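Long-range contacts in putative lipoprotein LppA (Mycobacterium tuberculosis, PDB 2V7S), which is of unknown function but belongs to a lipoprotein family confined to pathogenic mycobacteria and is probably held at the cell membrane by a lipid anchor: residues 123-128 with 173-178; 75-80 with 135-140; 49-54 with 196-201; 56-61 with 189-194; 64-69 with 181-186. All coordinates share one frame; numbering follows the deposited sequence.

Contact 1 of 5, residues 123-128 with 173-178; sequences GATFSA and LLQIKF
The Phe126 ring has the terminal amide of Gln175 at its edge, near the ring plane. The planes are 11° apart, and the edge position puts the amide beside the ring, not over it. Phe122 meets the Phe126 ring edge-to-face. Leu173 comes in obliquely, with its CD1 4.4 Å from Phe126 CE1. Gln175 has CG anti to the backbone N (chi1 171°), and its extended chain carries the amide up to the backbone of Thr125 and Phe126. As modelled, Gln175 NE2 sits 2.8 Å from Phe126 N and Gln175 OE1 3.2 Å from Phe126 O. The amide is probably turned over in the model; with it turned back, both pairs may be hydrogen bonds. Phe126 O is also hydrogen-bonded by Arg160 NE. Thr125 adds a branch of its own: its CG2 is 3.5 Å from Lys177 O and 4.0 Å from Phe178 CA, over the turn that follows strand 169-175. Phe126 also packs on Phe131 and Ala134, and Ser127 caps helix 128-143 through Asp130 N. The arrangement is that of a strand-to-helix connection, crossing the end of a sheet strand and burying one aromatic ring between sheet and helix.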
# COMPACT_ATOMS: atom_id res chain seq x y z
N GLY A 123 21.62 35.34 -13.88
CA GLY A 123 22.02 36.11 -15.06
C GLY A 123 23.36 35.63 -15.60
O GLY A 123 23.52 35.40 -16.82
N ALA A 124 24.31 35.48 -14.69
CA ALA A 124 25.68 35.08 -15.05
C ALA A 124 25.96 33.66 -14.58
O ALA A 124 25.31 33.16 -13.62
CB ALA A 124 26.69 36.03 -14.42
N THR A 125 26.91 32.99 -15.23
CA THR A 125 27.36 31.70 -14.70
C THR A 125 28.32 31.98 -13.52
O THR A 125 28.89 33.07 -13.42
CB THR A 125 28.02 30.82 -15.77
OG1 THR A 125 29.11 31.51 -16.37
CG2 THR A 125 27.00 30.48 -16.87
N PHE A 126 28.51 30.98 -12.68
CA PHE A 126 29.37 31.07 -11.50
C PHE A 126 30.74 30.50 -11.84
O PHE A 126 30.83 29.49 -12.53
CB PHE A 126 28.76 30.21 -10.38
CG PHE A 126 27.44 30.71 -9.88
CD1 PHE A 126 26.25 30.20 -10.38
CD2 PHE A 126 27.38 31.65 -8.84
CE1 PHE A 126 25.01 30.65 -9.89
CE2 PHE A 126 26.13 32.12 -8.36
CZ PHE A 126 24.94 31.60 -8.89
N SER A 127 31.80 31.16 -11.36
CA SER A 127 33.12 30.54 -11.31
C SER A 127 33.08 29.44 -10.24
O SER A 127 32.09 29.31 -9.52
CB SER A 127 34.17 31.58 -10.92
OG SER A 127 33.96 31.94 -9.56
N ALA A 128 34.15 28.65 -10.13
CA ALA A 128 34.25 27.62 -9.08
C ALA A 128 34.15 28.22 -7.68
O ALA A 128 33.40 27.71 -6.83
CB ALA A 128 35.56 26.82 -9.24
N LEU A 173 21.18 23.54 -7.18
CA LEU A 173 21.80 24.60 -7.92
C LEU A 173 22.61 23.90 -9.01
O LEU A 173 23.60 23.22 -8.72
CB LEU A 173 22.71 25.42 -6.97
CG LEU A 173 23.48 26.62 -7.50
CD1 LEU A 173 22.47 27.72 -7.79
CD2 LEU A 173 24.51 27.12 -6.46
N LEU A 174 22.18 24.05 -10.26
CA LEU A 174 22.78 23.36 -11.36
C LEU A 174 23.20 24.35 -12.43
O LEU A 174 22.43 25.22 -12.80
CB LEU A 174 21.80 22.34 -11.95
CG LEU A 174 22.19 21.60 -13.24
CD1 LEU A 174 23.35 20.64 -13.04
CD2 LEU A 174 20.99 20.85 -13.78
N GLN A 175 24.39 24.16 -12.96
CA GLN A 175 24.89 25.00 -14.02
C GLN A 175 25.52 24.13 -15.07
O GLN A 175 26.49 23.41 -14.78
CB GLN A 175 25.95 25.95 -13.50
CG GLN A 175 26.70 26.75 -14.60
CD GLN A 175 27.71 27.71 -14.01
OE1 GLN A 175 28.94 27.62 -14.22
NE2 GLN A 175 27.21 28.62 -13.26
N ILE A 176 24.98 24.19 -16.27
CA ILE A 176 25.64 23.62 -17.40
C ILE A 176 26.07 24.78 -18.32
O ILE A 176 27.25 25.23 -18.28
CB ILE A 176 24.74 22.56 -18.13
CG1 ILE A 176 24.09 21.61 -17.12
CG2 ILE A 176 25.52 21.80 -19.22
CD1 ILE A 176 25.07 20.79 -16.34
N LYS A 177 25.13 25.26 -19.14
CA LYS A 177 25.37 26.42 -20.01
C LYS A 177 24.94 27.71 -19.29
O LYS A 177 25.48 28.79 -19.54
CB LYS A 177 24.64 26.24 -21.35
CG LYS A 177 25.13 25.03 -22.11
CD LYS A 177 24.57 24.96 -23.52
CE LYS A 177 25.20 23.81 -24.28
NZ LYS A 177 25.40 24.17 -25.71
N PHE A 178 24.00 27.57 -18.37
CA PHE A 178 23.46 28.69 -17.57
C PHE A 178 23.09 28.08 -16.22
O PHE A 178 22.96 26.86 -16.14
CB PHE A 178 22.23 29.33 -18.24
CG PHE A 178 21.13 28.34 -18.64
CD1 PHE A 178 21.18 27.71 -19.85
CD2 PHE A 178 20.06 28.07 -17.76
CE1 PHE A 178 20.21 26.77 -20.21
CE2 PHE A 178 19.05 27.15 -18.12
CZ PHE A 178 19.14 26.48 -19.33

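Contact 2 of 5, residues 75-80 with 135-140; sequences DRVSAA and ANIVRE
The Arg76 chain, with CG anti to its carbonyl carbon, bends at chi3 (66°), which lays the guanidinium beside helix 135-140. Ile137 has CG2 anti to the backbone N and CG1 beside it; CG2 goes to the Arg76 guanidinium, and CD1, carried by CG1, goes to Val77 and Ala80. Ile137 CG2 lies off-centre over one face of the Arg76 guanidinium and is 3.8 Å from Arg76 CB. Ile137 CD1 is 3.7 Å from Arg76 O. The same Ile137 CD1 is 3.8 Å from Ala80 CB and 4.0 Å from Val77 CG2. Beyond this apolar centre stands a salt bridge. Arg76 grips a single oxygen of Glu140 end-on, with NH1 3.0 Å and NH2 2.9 Å from Glu140 OE1. That oxygen lies in the guanidinium plane and is met nearly along its C-O axis. Guanidinium and carboxylate are close to coplanar, 14° apart. Arg76 NH2 has a second acidic partner in Glu141, so one positive group serves two carboxylates. Val77 also packs on Ala134 and Phe126, which extends the apolar layer. The axes of segments 75-80 and 135-140 come within 9.6 Å at an angle of 149°. This is an antiparallel helix pair with a buried isoleucine and a salt bridge beside it, lying side by side on one face of the six-stranded sheet.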
# COMPACT_ATOMS: atom_id res chain seq x y z
N ASP A 75 18.35 36.01 -3.64
CA ASP A 75 18.73 37.35 -3.15
C ASP A 75 20.05 37.34 -2.39
O ASP A 75 20.91 38.17 -2.66
CB ASP A 75 17.64 38.00 -2.29
CG ASP A 75 16.57 38.65 -3.12
OD1 ASP A 75 16.86 39.01 -4.27
OD2 ASP A 75 15.44 38.83 -2.65
N ARG A 76 20.21 36.40 -1.49
CA ARG A 76 21.43 36.24 -0.69
C ARG A 76 22.60 35.86 -1.64
O ARG A 76 23.72 36.34 -1.47
CB ARG A 76 21.19 35.11 0.34
CG ARG A 76 20.29 35.49 1.59
CD ARG A 76 20.40 34.39 2.64
NE ARG A 76 21.78 34.42 3.13
CZ ARG A 76 22.42 33.44 3.75
NH1 ARG A 76 23.68 33.63 4.11
NH2 ARG A 76 21.81 32.29 4.01
N VAL A 77 22.32 35.02 -2.63
CA VAL A 77 23.36 34.63 -3.60
C VAL A 77 23.83 35.85 -4.38
O VAL A 77 25.03 36.11 -4.49
CB VAL A 77 22.93 33.47 -4.54
CG1 VAL A 77 23.96 33.30 -5.66
CG2 VAL A 77 22.83 32.18 -3.74
N SER A 78 22.88 36.59 -4.92
CA SER A 78 23.17 37.81 -5.68
C SER A 78 23.87 38.87 -4.83
O SER A 78 24.72 39.62 -5.34
CB SER A 78 21.88 38.38 -6.26
OG SER A 78 21.37 37.48 -7.24
N ALA A 79 23.56 38.93 -3.54
CA ALA A 79 24.21 39.90 -2.66
C ALA A 79 25.62 39.47 -2.22
O ALA A 79 26.46 40.31 -1.87
CB ALA A 79 23.33 40.24 -1.48
N ALA A 80 25.90 38.18 -2.27
CA ALA A 80 27.21 37.66 -1.88
C ALA A 80 28.18 37.73 -3.07
O ALA A 80 29.40 37.78 -2.88
CB ALA A 80 27.08 36.21 -1.35
N ALA A 135 26.55 27.71 -3.15
CA ALA A 135 26.19 26.38 -2.63
C ALA A 135 26.08 26.39 -1.07
O ALA A 135 25.25 25.70 -0.49
CB ALA A 135 27.21 25.33 -3.09
N ASN A 136 26.97 27.15 -0.42
CA ASN A 136 26.93 27.32 1.02
C ASN A 136 25.64 28.03 1.46
O ASN A 136 25.05 27.71 2.48
CB ASN A 136 28.14 28.09 1.54
CG ASN A 136 28.19 28.10 3.05
OD1 ASN A 136 28.20 27.04 3.68
ND2 ASN A 136 28.17 29.30 3.66
N ILE A 137 25.22 28.99 0.67
CA ILE A 137 23.97 29.68 0.97
C ILE A 137 22.79 28.72 0.80
O ILE A 137 21.91 28.68 1.66
CB ILE A 137 23.81 30.96 0.11
CG1 ILE A 137 24.84 32.01 0.54
CG2 ILE A 137 22.40 31.53 0.26
CD1 ILE A 137 25.19 33.03 -0.59
N VAL A 138 22.79 27.94 -0.28
CA VAL A 138 21.73 26.92 -0.49
C VAL A 138 21.73 25.95 0.70
O VAL A 138 20.67 25.63 1.25
CB VAL A 138 21.89 26.12 -1.83
CG1 VAL A 138 20.83 25.04 -1.97
CG2 VAL A 138 21.82 27.04 -3.05
N ARG A 139 22.92 25.49 1.09
CA ARG A 139 23.04 24.60 2.23
C ARG A 139 22.43 25.18 3.50
O ARG A 139 21.70 24.48 4.18
CB ARG A 139 24.50 24.22 2.49
CG ARG A 139 24.68 23.20 3.61
CD ARG A 139 26.15 23.05 3.98
NE ARG A 139 26.68 24.25 4.61
CZ ARG A 139 26.37 24.66 5.84
NH1 ARG A 139 26.91 25.76 6.33
NH2 ARG A 139 25.49 23.97 6.58
N GLU A 140 22.74 26.44 3.81
CA GLU A 140 22.20 27.09 5.00
C GLU A 140 20.68 27.13 5.00
O GLU A 140 20.06 26.85 6.03
CB GLU A 140 22.75 28.50 5.13
CG GLU A 140 24.19 28.54 5.63
CD GLU A 140 24.74 29.94 5.67
OE1 GLU A 140 24.02 30.88 5.25
OE2 GLU A 140 25.89 30.10 6.12

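Contact 3 of 5, residues 49-54 with 196-201; sequences LIDSMR and LPAGQL
A type II beta turn from Pro197 to Gln200 meets the C-terminal part of helix 37-53, with the Ala198 and Asp51 CA atoms 6.0 Å apart. Gly199, at the third position, has a positive phi (88°) and directs its N-H at the Asp51 carboxylate. Gly199 N is 3.1 Å from Asp51 OD1 in a nearly straight bond (164°) that uses the syn lone pair. Arg54 NE donates to the same oxygen from the anti side, at 3.0 Å from Asp51 OD1 and tilted out of the carboxylate plane, which makes a salt bridge inside segment 49-54. The turn belongs to the C-terminal tail, which folds back on the C-terminal end of the first helix. Arg54 stretches out from CG to NE and lays one guanidinium face against the turn, 3.6 Å from Ala198 CA to the plane. Arg54 NH2 makes a weak hydrogen bond to Leu196 O at 2.8 Å, and further weak ones to Val193 O and Leu194 O. One water lies at the guanidinium edge. It accepts from Arg54 NH1 and donates to Asp51 OD1 and Gln200 O. Leu41 of the second subunit packs on Leu49, Ser52 and Met53 of the same helix.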
# COMPACT_ATOMS: atom_id res chain seq x y z
N LEU A 49 -3.68 7.40 6.49
CA LEU A 49 -2.51 8.04 5.89
C LEU A 49 -2.82 9.50 5.60
O LEU A 49 -2.09 10.42 6.01
CB LEU A 49 -2.10 7.33 4.58
CG LEU A 49 -0.87 7.91 3.85
CD1 LEU A 49 0.35 7.67 4.68
CD2 LEU A 49 -0.67 7.21 2.53
N ILE A 50 -3.91 9.72 4.88
CA ILE A 50 -4.37 11.08 4.60
C ILE A 50 -4.56 11.88 5.89
O ILE A 50 -4.01 12.99 6.02
CB ILE A 50 -5.64 11.02 3.74
CG1 ILE A 50 -5.24 10.50 2.34
CG2 ILE A 50 -6.35 12.39 3.69
CD1 ILE A 50 -6.40 10.12 1.44
N ASP A 51 -5.29 11.32 6.85
CA ASP A 51 -5.61 12.02 8.09
C ASP A 51 -4.34 12.41 8.85
O ASP A 51 -4.23 13.52 9.40
CB ASP A 51 -6.52 11.22 8.99
CG ASP A 51 -7.98 11.27 8.55
OD1 ASP A 51 -8.36 11.99 7.59
OD2 ASP A 51 -8.76 10.54 9.19
N SER A 52 -3.35 11.52 8.84
CA SER A 52 -2.09 11.82 9.52
C SER A 52 -1.28 12.96 8.87
O SER A 52 -0.32 13.46 9.47
CB SER A 52 -1.23 10.56 9.65
OG SER A 52 -0.65 10.26 8.41
N MSE A 53 -1.64 13.34 7.65
CA MSE A 53 -0.92 14.41 6.90
C MSE A 53 -1.63 15.77 6.96
O MSE A 53 -1.08 16.80 6.51
CB MSE A 53 -0.72 13.99 5.44
CG MSE A 53 0.39 12.97 5.26
SE MSE A 53 0.42 12.28 3.44
CE MSE A 53 0.96 13.89 2.57
N ARG A 54 -2.85 15.77 7.50
CA ARG A 54 -3.63 17.00 7.68
C ARG A 54 -2.86 18.12 8.41
O ARG A 54 -2.76 19.28 7.93
CB ARG A 54 -5.01 16.70 8.28
CG ARG A 54 -5.95 16.02 7.28
CD ARG A 54 -7.30 15.62 7.91
NE ARG A 54 -8.09 14.86 6.94
CZ ARG A 54 -8.91 15.43 6.06
NH1 ARG A 54 -9.57 14.68 5.18
NH2 ARG A 54 -9.07 16.73 6.08
N LEU A 196 -11.99 18.25 3.06
CA LEU A 196 -12.80 17.05 3.31
C LEU A 196 -12.78 16.72 4.78
O LEU A 196 -11.76 16.88 5.42
CB LEU A 196 -12.27 15.86 2.50
CG LEU A 196 -12.20 16.10 1.00
CD1 LEU A 196 -11.72 14.85 0.33
CD2 LEU A 196 -13.57 16.53 0.45
N PRO A 197 -13.92 16.23 5.33
CA PRO A 197 -13.95 15.96 6.76
C PRO A 197 -12.96 14.82 7.01
O PRO A 197 -12.80 13.96 6.14
CB PRO A 197 -15.37 15.45 7.00
CG PRO A 197 -16.15 15.81 5.79
CD PRO A 197 -15.17 15.85 4.66
N ALA A 198 -12.31 14.83 8.16
CA ALA A 198 -11.34 13.78 8.51
C ALA A 198 -12.00 12.39 8.67
O ALA A 198 -13.16 12.29 9.10
CB ALA A 198 -10.61 14.18 9.79
N GLY A 199 -11.29 11.33 8.31
CA GLY A 199 -11.78 9.97 8.47
C GLY A 199 -12.61 9.47 7.30
O GLY A 199 -13.24 8.41 7.36
N GLN A 200 -12.60 10.22 6.22
CA GLN A 200 -13.35 9.83 5.04
C GLN A 200 -12.39 9.60 3.90
O GLN A 200 -11.40 10.31 3.79
CB GLN A 200 -14.31 10.95 4.68
CG GLN A 200 -15.47 11.11 5.66
CD GLN A 200 -16.74 10.52 5.14
OE1 GLN A 200 -17.10 10.87 3.98
NE2 GLN A 200 -17.38 9.71 5.87
N LEU A 201 -12.70 8.63 3.03
CA LEU A 201 -11.89 8.44 1.83
C LEU A 201 -12.20 9.53 0.80
O LEU A 201 -13.36 9.83 0.54
CB LEU A 201 -12.09 7.04 1.22
CG LEU A 201 -10.90 6.58 0.35
CD1 LEU A 201 -9.72 6.09 1.18
CD2 LEU A 201 -11.33 5.50 -0.65
O HOH W 1 -9.39 11.70 5.10

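Contact 4 of 5, residues 56-61 with 189-194; sequences KGSYEA and LLQKVL
Ser58 and Leu190 are the N-cap residues of two helices whose starts meet, helix 59-80 and the short helix 191-194. At the first, Ser58 OG accepts from Ala61 N at 2.9 Å. At the second, Glu60 reaches across, its chain bent at chi2 (83°), and Glu60 OE1 takes the first helical amide, Gln191 N, at 2.9 Å. This donor comes from the syn side, 23° out of the carboxylate plane. Glu60 OE2 reaches the next amide, Lys192 N, through a water. The negative charge beside these amides probably suits the helix start. Between the backbones, Tyr59 N donates to Leu189 O at 2.9 Å, and Ser58 CA makes a CA-H...O contact of 3.3 Å to the same Leu189 O. A second water links Gly57 O to Leu189 N. Leu190 lies alongside Tyr59, with CD2 3.8 Å from Tyr59 CD1, while Tyr59 OH is hydrogen-bonded to Arg99 O. On the other flank Leu194 CD1 rests 3.5 Å from Ser58 N. The result is a join of two helix N-termini, polar at the backbone and apolar at its flanks, set at the edge strand 188-189 of the small three-stranded sheet.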
# COMPACT_ATOMS: atom_id res chain seq x y z
N LYS A 56 0.05 18.97 8.29
CA LYS A 56 1.13 19.59 7.54
C LYS A 56 0.70 20.82 6.77
O LYS A 56 1.54 21.56 6.26
CB LYS A 56 1.79 18.62 6.53
CG LYS A 56 2.40 17.33 7.13
CD LYS A 56 2.79 16.33 6.01
CE LYS A 56 3.75 16.90 4.94
NZ LYS A 56 5.09 17.35 5.44
N GLY A 57 -0.61 21.03 6.63
CA GLY A 57 -1.03 22.15 5.79
C GLY A 57 -1.07 21.77 4.32
O GLY A 57 -0.73 20.65 3.97
N SER A 58 -1.46 22.73 3.47
CA SER A 58 -1.75 22.47 2.04
C SER A 58 -0.52 22.54 1.17
O SER A 58 0.46 23.21 1.49
CB SER A 58 -2.79 23.46 1.50
OG SER A 58 -2.25 24.78 1.55
N TYR A 59 -0.60 21.84 0.05
CA TYR A 59 0.35 21.94 -1.03
C TYR A 59 0.43 23.38 -1.53
O TYR A 59 1.49 23.85 -1.82
CB TYR A 59 -0.16 21.04 -2.14
CG TYR A 59 0.38 21.37 -3.49
CD1 TYR A 59 -0.38 22.10 -4.41
CD2 TYR A 59 1.61 20.89 -3.87
CE1 TYR A 59 0.11 22.38 -5.70
CE2 TYR A 59 2.11 21.16 -5.13
CZ TYR A 59 1.37 21.90 -6.03
OH TYR A 59 1.92 22.11 -7.27
N GLU A 60 -0.72 24.05 -1.64
CA GLU A 60 -0.76 25.43 -2.14
C GLU A 60 0.01 26.37 -1.22
O GLU A 60 0.73 27.21 -1.70
CB GLU A 60 -2.22 25.92 -2.25
CG GLU A 60 -3.04 25.23 -3.38
CD GLU A 60 -3.65 23.85 -2.99
OE1 GLU A 60 -3.34 23.31 -1.91
OE2 GLU A 60 -4.47 23.30 -3.77
N ALA A 61 -0.14 26.20 0.09
CA ALA A 61 0.63 27.05 1.03
C ALA A 61 2.12 26.71 0.93
O ALA A 61 2.97 27.60 0.95
CB ALA A 61 0.14 26.88 2.49
N LEU A 189 -0.94 17.33 1.21
CA LEU A 189 -2.32 17.24 0.73
C LEU A 189 -2.73 18.53 0.06
O LEU A 189 -2.43 19.63 0.55
CB LEU A 189 -3.27 16.97 1.93
CG LEU A 189 -3.06 15.74 2.82
CD1 LEU A 189 -4.09 15.64 3.95
CD2 LEU A 189 -3.19 14.50 1.91
N LEU A 190 -3.46 18.41 -1.05
CA LEU A 190 -4.09 19.56 -1.65
C LEU A 190 -5.10 20.19 -0.68
O LEU A 190 -5.72 19.48 0.10
CB LEU A 190 -4.83 19.08 -2.92
CG LEU A 190 -3.97 18.36 -3.98
CD1 LEU A 190 -4.85 17.84 -5.14
CD2 LEU A 190 -2.88 19.28 -4.53
N GLN A 191 -5.27 21.51 -0.73
CA GLN A 191 -6.29 22.14 0.10
C GLN A 191 -7.69 21.51 -0.09
O GLN A 191 -8.43 21.37 0.87
CB GLN A 191 -6.34 23.67 -0.09
CG GLN A 191 -7.42 24.31 0.78
CD GLN A 191 -7.07 24.19 2.25
OE1 GLN A 191 -5.90 24.33 2.61
NE2 GLN A 191 -8.06 23.95 3.09
N LYS A 192 -8.03 21.06 -1.29
CA LYS A 192 -9.36 20.43 -1.47
C LYS A 192 -9.56 19.16 -0.62
O LYS A 192 -10.68 18.86 -0.17
CB LYS A 192 -9.64 20.16 -2.95
CG LYS A 192 -8.63 19.25 -3.65
CD LYS A 192 -9.24 18.85 -5.02
CE LYS A 192 -8.35 17.89 -5.78
NZ LYS A 192 -8.87 17.70 -7.18
N VAL A 193 -8.47 18.41 -0.40
CA VAL A 193 -8.50 17.26 0.53
C VAL A 193 -8.60 17.71 1.99
O VAL A 193 -9.35 17.13 2.80
CB VAL A 193 -7.31 16.27 0.27
CG1 VAL A 193 -7.37 15.06 1.19
CG2 VAL A 193 -7.31 15.84 -1.21
N LEU A 194 -7.86 18.78 2.34
CA LEU A 194 -7.96 19.33 3.70
C LEU A 194 -9.37 19.79 4.00
O LEU A 194 -9.81 19.72 5.14
CB LEU A 194 -6.94 20.45 3.92
CG LEU A 194 -5.50 19.97 3.79
CD1 LEU A 194 -4.51 21.10 3.76
CD2 LEU A 194 -5.14 19.07 4.92
O HOH W 2 -0.54 17.81 3.98
O HOH W 3 -6.77 21.99 -3.82

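Contact 5 of 5, residues 64-69 with 181-186; sequences ERLTAT and LNITGD
Apolar packing carries the contact. Leu66 points its CD2 methyl at the CG2 methyl of Ile183, and the two meet at 3.4 Å, closer than usual van der Waals contact. Leu66 CG is also near, 3.6 Å from Ile183 CG2. The first torsion of Leu66 (chi1 -136°) is far from a staggered value; this and the short methyl pair may be real strain or may reflect the modelling. Ile183 has CG2 anti to its backbone N, and this branch meets Leu66. The other branch turns along the helix, where Ile183 CD1 is 4.0 Å from Leu66 O and 4.3 Å from Thr69 CG2.

A second kind of contact is methyl against backbone. Leu66 CD2 lies 3.6 Å from Gly185 N and 3.9 Å from Thr184 C. Gly185 has no side chain, and Leu66 CD2 reaches its main chain directly.

The polar groups look elsewhere. Thr69 turns its methyl to the strand, while its OG1 is hydrogen-bonded with Tyr145 OH. Gly185 O accepts from Arg114 NE. Asp186 makes a salt bridge with Lys56 and a hydrogen bond with Thr37 OG1 of the second subunit.

Helix and strand run nearly antiparallel, at 152°, with the axes of 64-69 and 181-184 9.2 Å apart. Leu66 also touches Tyr169, and Thr69 touches Phe171, so the helix packs on two strands of the six-stranded sheet. The chemistry implies a junction held by shape: buried hydrocarbon fixes the helix on the sheet, while the backbone of 181-185 is hydrogen-bonded on alternate sides, to Val120, Ala117 and Pro115 and to Arg172 and Glu170.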
# COMPACT_ATOMS: atom_id res chain seq x y z
N GLU A 64 3.84 28.26 -2.16
CA GLU A 64 4.04 29.68 -1.90
C GLU A 64 5.29 29.95 -1.04
O GLU A 64 6.13 30.83 -1.37
CB GLU A 64 2.77 30.28 -1.24
CG GLU A 64 2.92 31.75 -0.86
CD GLU A 64 1.73 32.28 -0.06
OE1 GLU A 64 0.65 32.38 -0.65
OE2 GLU A 64 1.90 32.62 1.13
N ARG A 65 5.41 29.20 0.04
CA ARG A 65 6.50 29.35 0.99
C ARG A 65 7.84 28.90 0.42
O ARG A 65 8.88 29.48 0.70
CB ARG A 65 6.17 28.59 2.30
CG ARG A 65 5.19 29.44 3.21
CD ARG A 65 4.01 28.71 3.80
NE ARG A 65 3.08 29.70 4.36
CZ ARG A 65 2.13 30.34 3.69
NH1 ARG A 65 1.86 30.04 2.41
NH2 ARG A 65 1.40 31.24 4.31
N LEU A 66 7.79 27.87 -0.40
CA LEU A 66 9.00 27.40 -1.03
C LEU A 66 9.46 28.37 -2.08
O LEU A 66 10.66 28.58 -2.23
CB LEU A 66 8.76 26.08 -1.73
CG LEU A 66 9.90 25.13 -1.44
CD1 LEU A 66 9.99 24.86 0.12
CD2 LEU A 66 9.66 23.86 -2.29
N THR A 67 8.52 28.98 -2.80
CA THR A 67 8.91 30.04 -3.77
C THR A 67 9.54 31.23 -3.06
O THR A 67 10.54 31.80 -3.54
CB THR A 67 7.73 30.45 -4.66
OG1 THR A 67 7.34 29.30 -5.41
CG2 THR A 67 8.10 31.60 -5.63
N ALA A 68 8.97 31.61 -1.91
CA ALA A 68 9.58 32.67 -1.06
C ALA A 68 11.01 32.28 -0.64
O ALA A 68 11.88 33.13 -0.58
CB ALA A 68 8.73 32.95 0.20
N THR A 69 11.22 31.01 -0.35
CA THR A 69 12.56 30.55 0.07
C THR A 69 13.52 30.62 -1.11
O THR A 69 14.69 30.98 -0.93
CB THR A 69 12.49 29.12 0.65
OG1 THR A 69 11.89 29.22 1.95
CG2 THR A 69 13.91 28.51 0.80
N LEU A 181 18.37 27.60 -9.98
CA LEU A 181 18.07 27.04 -8.69
C LEU A 181 16.66 26.42 -8.75
O LEU A 181 15.68 27.09 -9.17
CB LEU A 181 18.10 28.19 -7.62
CG LEU A 181 17.52 27.90 -6.25
CD1 LEU A 181 18.37 26.83 -5.53
CD2 LEU A 181 17.41 29.18 -5.36
N ASN A 182 16.55 25.16 -8.29
CA ASN A 182 15.25 24.55 -8.18
C ASN A 182 15.05 23.95 -6.80
O ASN A 182 16.02 23.60 -6.15
CB ASN A 182 15.06 23.50 -9.24
CG ASN A 182 14.74 24.11 -10.58
OD1 ASN A 182 13.59 24.50 -10.83
ND2 ASN A 182 15.75 24.21 -11.44
N ILE A 183 13.79 23.89 -6.38
CA ILE A 183 13.47 23.32 -5.09
C ILE A 183 12.18 22.53 -5.24
O ILE A 183 11.18 23.04 -5.78
CB ILE A 183 13.24 24.42 -3.99
CG1 ILE A 183 14.39 25.45 -3.93
CG2 ILE A 183 13.01 23.78 -2.59
CD1 ILE A 183 14.08 26.66 -3.07
N THR A 184 12.20 21.31 -4.71
CA THR A 184 11.00 20.51 -4.63
C THR A 184 10.79 20.20 -3.16
O THR A 184 11.75 19.93 -2.42
CB THR A 184 11.18 19.19 -5.41
OG1 THR A 184 11.46 19.53 -6.77
CG2 THR A 184 9.90 18.36 -5.40
N GLY A 185 9.54 20.26 -2.73
CA GLY A 185 9.26 20.03 -1.31
C GLY A 185 8.79 18.62 -1.03
O GLY A 185 8.73 17.76 -1.89
N ASP A 186 8.47 18.39 0.24
CA ASP A 186 7.90 17.17 0.69
C ASP A 186 6.47 17.10 0.13
O ASP A 186 6.01 18.07 -0.48
CB ASP A 186 7.92 17.19 2.22
CG ASP A 186 7.53 15.87 2.84
OD1 ASP A 186 7.57 14.85 2.17
OD2 ASP A 186 7.23 15.87 4.04

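In the fold
Contacts 2, 4 and 5 all use helix 59-80, which links three of the five contacts: contact 4 at its start, contact 5 in the middle, contact 2 at its end. The centre of contact 5 lies about 5 Å from the chain's centre. Contacts 1 and 2, with centres about 14 Å apart, touch through Phe126 and Val77 at one end. Contacts 3 and 4, with centres about 11 Å apart, touch through Arg54 and Leu189 at the other. The Lys56 to Asp186 salt bridge joins contacts 4 and 5. Contacts 1 and 5 sit on neighbouring strands of the six-stranded sheet. Contact 3 spans contacts 4 and 5 in sequence, with contacts 1 and 2 interleaved inside. The C-terminal tail thus returns to helix 37-53 at one end of an elongated molecule.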